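Long-range contact in uncharacterized protein (Bacteroides fragilis, PDB 3EUR), which is of unknown function but has a thioredoxin-like C-terminal domain, which alone does not establish a redox role: residues A113-D121 against K129-L140. Numbering follows the deposited sequence. Where two conformers were deposited one is given.
Sequences AIPTLYLLD and KDATLQKVEQYL
Ala-131 N donates to Leu-117 O (3.0 Å), a backbone link near the end of the hairpin of strands 116-120 and 126-131, whose pairing rests on the bonds of Leu-119 with Leu-127 and Leu-128. Helix 133-140 runs nearly parallel to strand 116-120, axes 9.4 Å apart at 17°. This is the C-terminal beta-hairpin and helix of the thioredoxin fold, entered through the cis peptide bond before Pro-115, as in thioredoxins.

A water spans the other half of the Leu-117/Ala-131 pair, where no direct bond forms: it accepts from Leu-117 N and donates to Ala-131 O. Its further link to Asp-130 OD1 belongs to one of two deposited conformers and is doubtful.

On the helix side of the sheet, the CD1 branch of Leu-117 reaches Val-136 CG2 at 4.1 Å and also meets Leu-133 CD1; Met-49 and Phe-37 add to this core. Further along, Leu-119 holds CG anti to its backbone N (chi1 -175°), which carries CD2 to Tyr-139 CD2 (3.5 Å) and to Leu-140 CD2.

Tyr-118 packs differently. Its ring lies alongside the extended Lys-129 chain, CE1 3.6 Å from Lys-129 CG, and Lys-129 NZ goes on to a hydrogen bond with Lys-4 O. Asp-130 N sits 4.0 Å above the centre of one face of the Tyr-118 ring.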
loop_
_atom_site.group_PDB
_atom_site.type_symbol
_atom_site.label_atom_id
_atom_site.label_comp_id
_atom_site.label_asym_id
_atom_site.label_seq_id
_atom_site.Cartn_x
_atom_site.Cartn_y
_atom_site.Cartn_z
ATOM N N ALA A 113 1.090 10.512 -8.959
ATOM C CA ALA A 113 0.306 11.160 -7.925
ATOM C C ALA A 113 0.365 10.498 -6.575
ATOM O O ALA A 113 -0.605 10.554 -5.802
ATOM C CB ALA A 113 -1.173 11.217 -8.378
ATOM N N ILE A 114 1.456 9.875 -6.247
ATOM C CA ILE A 114 1.706 9.323 -4.873
ATOM C C ILE A 114 1.458 10.410 -3.844
ATOM O O ILE A 114 1.826 11.568 -4.088
ATOM C CB ILE A 114 3.189 8.876 -4.685
ATOM C CG1 ILE A 114 3.370 7.481 -5.251
ATOM C CG2 ILE A 114 3.634 8.900 -3.149
ATOM C CD1 ILE A 114 2.240 6.971 -6.110
ATOM N N PRO A 115 0.821 10.131 -2.696
ATOM C CA PRO A 115 0.402 8.792 -2.256
ATOM C C PRO A 115 -0.838 8.304 -2.947
ATOM O O PRO A 115 -1.706 9.034 -3.250
ATOM C CB PRO A 115 0.082 9.015 -0.782
ATOM C CG PRO A 115 -0.332 10.391 -0.712
ATOM C CD PRO A 115 0.543 11.109 -1.648
ATOM N N THR A 116 -0.860 6.996 -3.185
ATOM C CA THR A 116 -1.966 6.340 -3.867
ATOM C C THR A 116 -2.339 4.993 -3.249
ATOM O O THR A 116 -1.497 4.203 -2.824
ATOM C CB THR A 116 -1.659 6.134 -5.364
ATOM O OG1 THR A 116 -0.888 7.238 -5.853
ATOM C CG2 THR A 116 -2.949 6.028 -6.163
ATOM N N LEU A 117 -3.642 4.750 -3.212
ATOM C CA LEU A 117 -4.227 3.526 -2.679
ATOM C C LEU A 117 -4.835 2.659 -3.746
ATOM O O LEU A 117 -5.518 3.140 -4.641
ATOM C CB LEU A 117 -5.327 3.880 -1.665
ATOM C CG LEU A 117 -4.913 4.654 -0.437
ATOM C CD1 LEU A 117 -6.165 5.037 0.370
ATOM C CD2 LEU A 117 -3.960 3.860 0.447
ATOM N N TYR A 118 -4.597 1.358 -3.627
ATOM C CA TYR A 118 -5.340 0.333 -4.359
ATOM C C TYR A 118 -5.962 -0.613 -3.352
ATOM O O TYR A 118 -5.290 -1.021 -2.419
ATOM C CB TYR A 118 -4.438 -0.497 -5.302
ATOM C CG TYR A 118 -3.889 0.221 -6.478
ATOM C CD1 TYR A 118 -4.379 -0.085 -7.742
ATOM C CD2 TYR A 118 -2.959 1.208 -6.355
ATOM C CE1 TYR A 118 -3.922 0.528 -8.873
ATOM C CE2 TYR A 118 -2.476 1.898 -7.525
ATOM C CZ TYR A 118 -3.016 1.543 -8.760
ATOM O OH TYR A 118 -2.572 2.191 -9.916
ATOM N N LEU A 119 -7.224 -0.975 -3.555
ATOM C CA LEU A 119 -7.862 -2.007 -2.755
ATOM C C LEU A 119 -7.948 -3.254 -3.605
ATOM O O LEU A 119 -8.472 -3.215 -4.722
ATOM C CB LEU A 119 -9.243 -1.574 -2.271
ATOM C CG LEU A 119 -9.936 -2.564 -1.319
ATOM C CD1 LEU A 119 -9.274 -2.659 -0.007
ATOM C CD2 LEU A 119 -11.436 -2.213 -1.184
ATOM N N LEU A 120 -7.387 -4.349 -3.083
ATOM C CA LEU A 120 -7.264 -5.614 -3.795
ATOM C C LEU A 120 -7.985 -6.728 -3.032
ATOM O O LEU A 120 -7.990 -6.720 -1.783
ATOM C CB LEU A 120 -5.785 -6.002 -3.922
ATOM C CG LEU A 120 -4.840 -4.942 -4.432
ATOM C CD1 LEU A 120 -3.390 -5.458 -4.447
ATOM C CD2 LEU A 120 -5.215 -4.400 -5.788
ATOM N N ASP A 121 -8.596 -7.662 -3.744
ATOM C CA ASP A 121 -9.218 -8.805 -3.111
ATOM C C ASP A 121 -8.168 -9.884 -2.789
ATOM O O ASP A 121 -6.968 -9.669 -2.918
ATOM C CB ASP A 121 -10.420 -9.331 -3.932
ATOM C CG ASP A 121 -10.047 -10.184 -5.123
ATOM O OD1 ASP A 121 -8.831 -10.432 -5.389
ATOM O OD2 ASP A 121 -11.000 -10.634 -5.778
ATOM N N LYS A 129 -8.901 1.222 -7.936
ATOM C CA LYS A 129 -7.667 1.735 -8.472
ATOM C C LYS A 129 -7.484 3.207 -8.094
ATOM O O LYS A 129 -8.328 4.026 -8.448
ATOM C CB LYS A 129 -7.649 1.581 -10.010
ATOM C CG LYS A 129 -6.438 2.330 -10.620
ATOM C CD LYS A 129 -6.277 2.085 -12.103
ATOM C CE LYS A 129 -5.001 2.672 -12.644
ATOM N NZ LYS A 129 -4.808 2.345 -14.124
ATOM N N ASP A 130 -6.357 3.584 -7.495
ATOM C CA ASP A 130 -6.058 4.953 -7.184
ATOM C C ASP A 130 -7.247 5.662 -6.510
ATOM O O ASP A 130 -7.736 6.665 -6.964
ATOM C CB ASP A 130 -5.533 5.635 -8.446
ATOM C CG ASP A 130 -5.152 7.013 -8.172
ATOM O OD1 ASP A 130 -4.991 7.301 -6.967
ATOM O OD2 ASP A 130 -5.014 7.816 -9.144
ATOM N N ALA A 131 -7.689 5.087 -5.430
ATOM C CA ALA A 131 -8.822 5.561 -4.662
ATOM C C ALA A 131 -8.394 6.518 -3.584
ATOM O O ALA A 131 -7.341 6.357 -2.986
ATOM C CB ALA A 131 -9.558 4.348 -4.063
ATOM N N THR A 132 -9.251 7.487 -3.283
ATOM C CA THR A 132 -9.097 8.218 -2.077
ATOM C C THR A 132 -9.406 7.362 -0.853
ATOM O O THR A 132 -10.107 6.345 -0.956
ATOM C CB THR A 132 -10.044 9.432 -2.054
ATOM O OG1 THR A 132 -11.365 8.947 -2.068
ATOM C CG2 THR A 132 -9.787 10.395 -3.247
ATOM N N LEU A 133 -8.930 7.780 0.315
ATOM C CA LEU A 133 -9.275 7.083 1.526
ATOM C C LEU A 133 -10.776 7.022 1.703
ATOM O O LEU A 133 -11.346 5.976 2.069
ATOM C CB LEU A 133 -8.601 7.732 2.726
ATOM C CG LEU A 133 -8.819 6.983 4.050
ATOM C CD1 LEU A 133 -8.478 5.507 3.962
ATOM C CD2 LEU A 133 -7.963 7.642 5.126
ATOM N N GLN A 134 -11.485 8.132 1.444
ATOM C CA GLN A 134 -12.927 8.096 1.637
ATOM C C GLN A 134 -13.644 7.135 0.695
ATOM O O GLN A 134 -14.635 6.496 1.068
ATOM C CB GLN A 134 -13.498 9.500 1.640
ATOM C CG GLN A 134 -13.478 10.229 0.361
ATOM C CD GLN A 134 -14.173 11.592 0.511
ATOM O OE1 GLN A 134 -13.666 12.389 1.189
ATOM N NE2 GLN A 134 -15.302 11.798 -0.132
ATOM N N LYS A 135 -13.130 6.970 -0.517
ATOM C CA LYS A 135 -13.717 5.987 -1.422
ATOM C C LYS A 135 -13.491 4.543 -0.912
ATOM O O LYS A 135 -14.354 3.714 -1.006
ATOM C CB LYS A 135 -13.139 6.163 -2.815
ATOM C CG LYS A 135 -13.575 5.201 -3.830
ATOM C CD LYS A 135 -15.042 5.291 -4.106
ATOM C CE LYS A 135 -15.417 4.475 -5.359
ATOM N NZ LYS A 135 -16.889 4.146 -5.340
ATOM N N VAL A 136 -12.306 4.275 -0.362
ATOM C CA VAL A 136 -12.056 2.961 0.236
ATOM C C VAL A 136 -13.039 2.727 1.390
ATOM O O VAL A 136 -13.632 1.646 1.486
ATOM C CB VAL A 136 -10.594 2.831 0.714
ATOM C CG1 VAL A 136 -10.368 1.528 1.489
ATOM C CG2 VAL A 136 -9.620 2.932 -0.474
ATOM N N GLU A 137 -13.245 3.734 2.235
ATOM C CA GLU A 137 -14.158 3.580 3.366
ATOM C C GLU A 137 -15.570 3.307 2.879
ATOM O O GLU A 137 -16.286 2.473 3.415
ATOM C CB GLU A 137 -14.140 4.830 4.258
ATOM C CG GLU A 137 -12.823 5.096 4.944
ATOM C CD GLU A 137 -12.851 6.438 5.638
ATOM O OE1 GLU A 137 -12.988 7.472 4.922
ATOM O OE2 GLU A 137 -12.720 6.485 6.885
ATOM N N GLN A 138 -16.008 4.062 1.863
ATOM C CA GLN A 138 -17.337 3.861 1.323
ATOM C C GLN A 138 -17.525 2.455 0.764
ATOM O O GLN A 138 -18.548 1.812 1.000
ATOM C CB GLN A 138 -17.627 4.918 0.260
ATOM C CG GLN A 138 -19.071 4.986 -0.106
ATOM C CD GLN A 138 -19.325 5.810 -1.341
ATOM O OE1 GLN A 138 -18.679 6.850 -1.568
ATOM N NE2 GLN A 138 -20.281 5.345 -2.171
ATOM N N TYR A 139 -16.533 1.981 0.029
ATOM C CA TYR A 139 -16.605 0.641 -0.564
ATOM C C TYR A 139 -16.736 -0.415 0.521
ATOM O O TYR A 139 -17.554 -1.321 0.446
ATOM C CB TYR A 139 -15.342 0.431 -1.384
ATOM C CG TYR A 139 -15.334 -0.875 -2.126
ATOM C CD1 TYR A 139 -15.741 -0.946 -3.439
ATOM C CD2 TYR A 139 -14.938 -2.047 -1.526
ATOM C CE1 TYR A 139 -15.753 -2.136 -4.145
ATOM C CE2 TYR A 139 -14.957 -3.254 -2.219
ATOM C CZ TYR A 139 -15.368 -3.284 -3.523
ATOM O OH TYR A 139 -15.398 -4.456 -4.253
ATOM N N LEU A 140 -15.889 -0.304 1.549
ATOM C CA LEU A 140 -15.873 -1.311 2.595
ATOM C C LEU A 140 -17.109 -1.259 3.501
ATOM O O LEU A 140 -17.515 -2.274 4.060
ATOM C CB LEU A 140 -14.620 -1.176 3.462
ATOM C CG LEU A 140 -13.291 -1.520 2.776
ATOM C CD1 LEU A 140 -12.150 -1.077 3.685
ATOM C CD2 LEU A 140 -13.277 -3.020 2.361
HETATM O O HOH W 1 -3.150 9.028 -6.363
HETATM O O HOH W 2 -5.155 6.989 -4.225
#